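Local coordinates for protein Isomerase/lactonizing enzyme (Agrobacterium fabrum str. C58, PDB 2NQL) that belongs to the enolase superfamily, in the mandelate racemase/muconate lactonizing enzyme group, and binds a sodium ion in its barrel domain, at residues Ala125-Leu130 / Gly294-Ile299. Sequence-based numbering, arbitrary orientation.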
ATOM      1  N   ALA A 125      -6.607 -12.968  -1.117  1.00 14.01           N
ATOM      2  CA  ALA A 125      -6.675 -14.367  -0.726  1.00 17.54           C
ATOM      3  C   ALA A 125      -8.008 -14.745  -0.057  1.00 20.18           C
ATOM      4  O   ALA A 125      -8.606 -15.784  -0.370  1.00 16.01           O
ATOM      5  CB  ALA A 125      -5.474 -14.763   0.128  1.00 16.09           C
ATOM      6  N   LEU A 126      -8.492 -13.890   0.842  1.00 15.46           N
ATOM      7  CA  LEU A 126      -9.765 -14.133   1.508  1.00 14.48           C
ATOM      8  C   LEU A 126     -10.943 -14.079   0.544  1.00 13.82           C
ATOM      9  O   LEU A 126     -11.887 -14.839   0.695  1.00 19.83           O
ATOM     10  CB  LEU A 126      -9.971 -13.089   2.630  1.00 14.75           C
ATOM     11  CG  LEU A 126      -8.923 -13.210   3.742  1.00 11.94           C
ATOM     12  CD1 LEU A 126      -9.007 -11.990   4.731  1.00 14.76           C
ATOM     13  CD2 LEU A 126      -8.945 -14.562   4.537  1.00 19.95           C
ATOM     14  N   ASP A 127     -10.860 -13.164  -0.416  1.00 13.18           N
ATOM     15  CA  ASP A 127     -11.936 -12.943  -1.390  1.00 15.69           C
ATOM     16  C   ASP A 127     -12.047 -14.161  -2.329  1.00 18.83           C
ATOM     17  O   ASP A 127     -13.150 -14.651  -2.610  1.00 17.81           O
ATOM     18  CB  ASP A 127     -11.680 -11.661  -2.180  1.00 16.99           C
ATOM     19  CG  ASP A 127     -12.814 -11.322  -3.146  1.00 23.06           C
ATOM     20  OD1 ASP A 127     -13.843 -10.753  -2.708  1.00 21.52           O
ATOM     21  OD2 ASP A 127     -12.666 -11.607  -4.355  1.00 20.18           O
ATOM     22  N   ILE A 128     -10.903 -14.666  -2.779  1.00 16.93           N
ATOM     23  CA  ILE A 128     -10.901 -15.863  -3.639  1.00 16.56           C
ATOM     24  C   ILE A 128     -11.506 -17.078  -2.879  1.00 18.82           C
ATOM     25  O   ILE A 128     -12.379 -17.771  -3.404  1.00 16.39           O
ATOM     26  CB  ILE A 128      -9.459 -16.170  -4.162  1.00 14.93           C
ATOM     27  CG1 ILE A 128      -8.992 -15.030  -5.085  1.00 15.41           C
ATOM     28  CG2 ILE A 128      -9.448 -17.576  -4.877  1.00 16.71           C
ATOM     29  CD1 ILE A 128      -7.477 -15.013  -5.377  1.00 19.07           C
ATOM     30  N   ALA A 129     -11.086 -17.293  -1.626  1.00 16.22           N
ATOM     31  CA  ALA A 129     -11.613 -18.401  -0.829  1.00 15.78           C
ATOM     32  C   ALA A 129     -13.126 -18.283  -0.593  1.00 14.96           C
ATOM     33  O   ALA A 129     -13.847 -19.276  -0.663  1.00 16.30           O
ATOM     34  CB  ALA A 129     -10.876 -18.528   0.459  1.00 17.71           C
ATOM     35  N   LEU A 130     -13.598 -17.071  -0.303  1.00 17.33           N
ATOM     36  CA  LEU A 130     -15.030 -16.849  -0.101  1.00 16.53           C
ATOM     37  C   LEU A 130     -15.855 -17.057  -1.384  1.00 18.40           C
ATOM     38  O   LEU A 130     -16.931 -17.670  -1.321  1.00 21.44           O
ATOM     39  CB  LEU A 130     -15.297 -15.443   0.488  1.00 19.81           C
ATOM     40  CG  LEU A 130     -16.608 -15.288   1.269  1.00 33.16           C
ATOM     41  CD1 LEU A 130     -16.704 -16.199   2.494  1.00 22.59           C
ATOM     42  CD2 LEU A 130     -16.752 -13.846   1.701  1.00 32.99           C
ATOM     43  N   GLY A 294      -7.813 -10.148  -6.117  1.00 17.99           N
ATOM     44  CA  GLY A 294      -8.992 -10.900  -5.687  1.00 15.51           C
ATOM     45  C   GLY A 294     -10.082 -10.699  -6.731  1.00 19.96           C
ATOM     46  O   GLY A 294      -9.972  -9.809  -7.574  1.00 18.79           O
ATOM     47  N   ILE A 295     -11.110 -11.541  -6.675  1.00 16.84           N
ATOM     48  CA  ILE A 295     -12.146 -11.580  -7.711  1.00 17.77           C
ATOM     49  C   ILE A 295     -12.992 -10.301  -7.726  1.00 20.10           C
ATOM     50  O   ILE A 295     -13.235  -9.722  -8.785  1.00 18.51           O
ATOM     51  CB  ILE A 295     -13.031 -12.843  -7.561  1.00 20.51           C
ATOM     52  CG1 ILE A 295     -12.231 -14.087  -7.994  1.00 17.73           C
ATOM     53  CG2 ILE A 295     -14.355 -12.722  -8.414  1.00 17.73           C
ATOM     54  CD1 ILE A 295     -12.756 -15.372  -7.433  1.00 18.25           C
ATOM     55  N   THR A 296     -13.441  -9.870  -6.556  1.00 19.43           N
ATOM     56  CA  THR A 296     -14.216  -8.604  -6.463  1.00 17.37           C
ATOM     57  C   THR A 296     -13.516  -7.424  -7.165  1.00 19.13           C
ATOM     58  O   THR A 296     -14.131  -6.744  -7.995  1.00 19.09           O
ATOM     59  CB  THR A 296     -14.530  -8.268  -5.003  1.00 15.91           C
ATOM     60  OG1 THR A 296     -15.297  -9.329  -4.430  1.00 19.77           O
ATOM     61  CG2 THR A 296     -15.274  -6.912  -4.871  1.00 17.16           C
ATOM     62  N   ASN A 297     -12.226  -7.209  -6.868  1.00 18.10           N
ATOM     63  CA  ASN A 297     -11.442  -6.153  -7.526  1.00 20.05           C
ATOM     64  C   ASN A 297     -11.247  -6.329  -9.010  1.00 19.97           C
ATOM     65  O   ASN A 297     -11.299  -5.371  -9.771  1.00 21.76           O
ATOM     66  CB  ASN A 297     -10.068  -5.979  -6.843  1.00 17.24           C
ATOM     67  CG  ASN A 297     -10.157  -5.119  -5.582  1.00 21.97           C
ATOM     68  OD1 ASN A 297     -10.866  -4.109  -5.563  1.00 21.26           O
ATOM     69  ND2 ASN A 297      -9.417  -5.500  -4.541  1.00 18.25           N
ATOM     70  N   PHE A 298     -11.001  -7.574  -9.408  1.00 19.11           N
ATOM     71  CA  PHE A 298     -10.726  -7.914 -10.797  1.00 20.21           C
ATOM     72  C   PHE A 298     -11.992  -7.611 -11.620  1.00 18.98           C
ATOM     73  O   PHE A 298     -11.893  -6.976 -12.670  1.00 22.76           O
ATOM     74  CB  PHE A 298     -10.390  -9.397 -10.824  1.00 25.60           C
ATOM     75  CG  PHE A 298      -9.546  -9.850 -11.967  1.00 24.77           C
ATOM     76  CD1 PHE A 298      -8.162 -10.028 -11.805  1.00 24.66           C
ATOM     77  CD2 PHE A 298     -10.149 -10.233 -13.172  1.00 23.93           C
ATOM     78  CE1 PHE A 298      -7.388 -10.539 -12.843  1.00 19.54           C
ATOM     79  CE2 PHE A 298      -9.382 -10.729 -14.228  1.00 29.63           C
ATOM     80  CZ  PHE A 298      -8.008 -10.885 -14.063  1.00 23.32           C
ATOM     81  N   ILE A 299     -13.167  -8.012 -11.117  1.00 18.23           N
ATOM     82  CA  ILE A 299     -14.457  -7.809 -11.789  0.50 22.18           C
ATOM     83  C   ILE A 299     -14.753  -6.305 -11.982  1.00 27.83           C
ATOM     84  O   ILE A 299     -15.207  -5.860 -13.034  1.00 24.02           O
ATOM     85  CB  ILE A 299     -15.603  -8.545 -10.991  0.50 22.36           C
ATOM     86  CG1 ILE A 299     -15.572 -10.061 -11.249  0.50 20.90           C
ATOM     87  CG2 ILE A 299     -16.985  -7.993 -11.299  0.50 24.89           C
ATOM     88  CD1 ILE A 299     -15.366 -10.455 -12.715  0.50 26.98           C
TER
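Asp127 points its carboxylate at the N-terminal end of helix 295-308, and all three hydrogen bonds of the contact end on it. OD2 takes the backbone N-H of Thr296 at 2.9 Å. This bond is nearly straight, 169° at the hydrogen, and arrives on the syn side, 33° out of the carboxylate plane. The backbone N of Ile295 lies 2.8 Å from the same OD2, but that bond is bent and weak. OD1 accepts the hydroxyl OG1 of Thr296 at 2.7 Å, also syn and closer to the plane. CG of Asp127 stands anti to its own backbone N (chi1 -176°), which carries the carboxylate out to the other helix.

The apolar part is looser. CG1 of Ile128 lies 4.2 Å from CA of Gly294 and 4.4 Å from CD1 of Ile295. Gly294 is the N-cap residue, and its bare CA lets the backbones approach, with its CA 5.6 Å from that of Asp127.

The helices cross almost perpendicularly, joining the N-terminal domain to the barrel domain. Ser99 and Trp131 also bond to Thr296 OG1. The buried carboxylate thus meets first-turn N-H groups, where the helix dipole probably favours its negative charge.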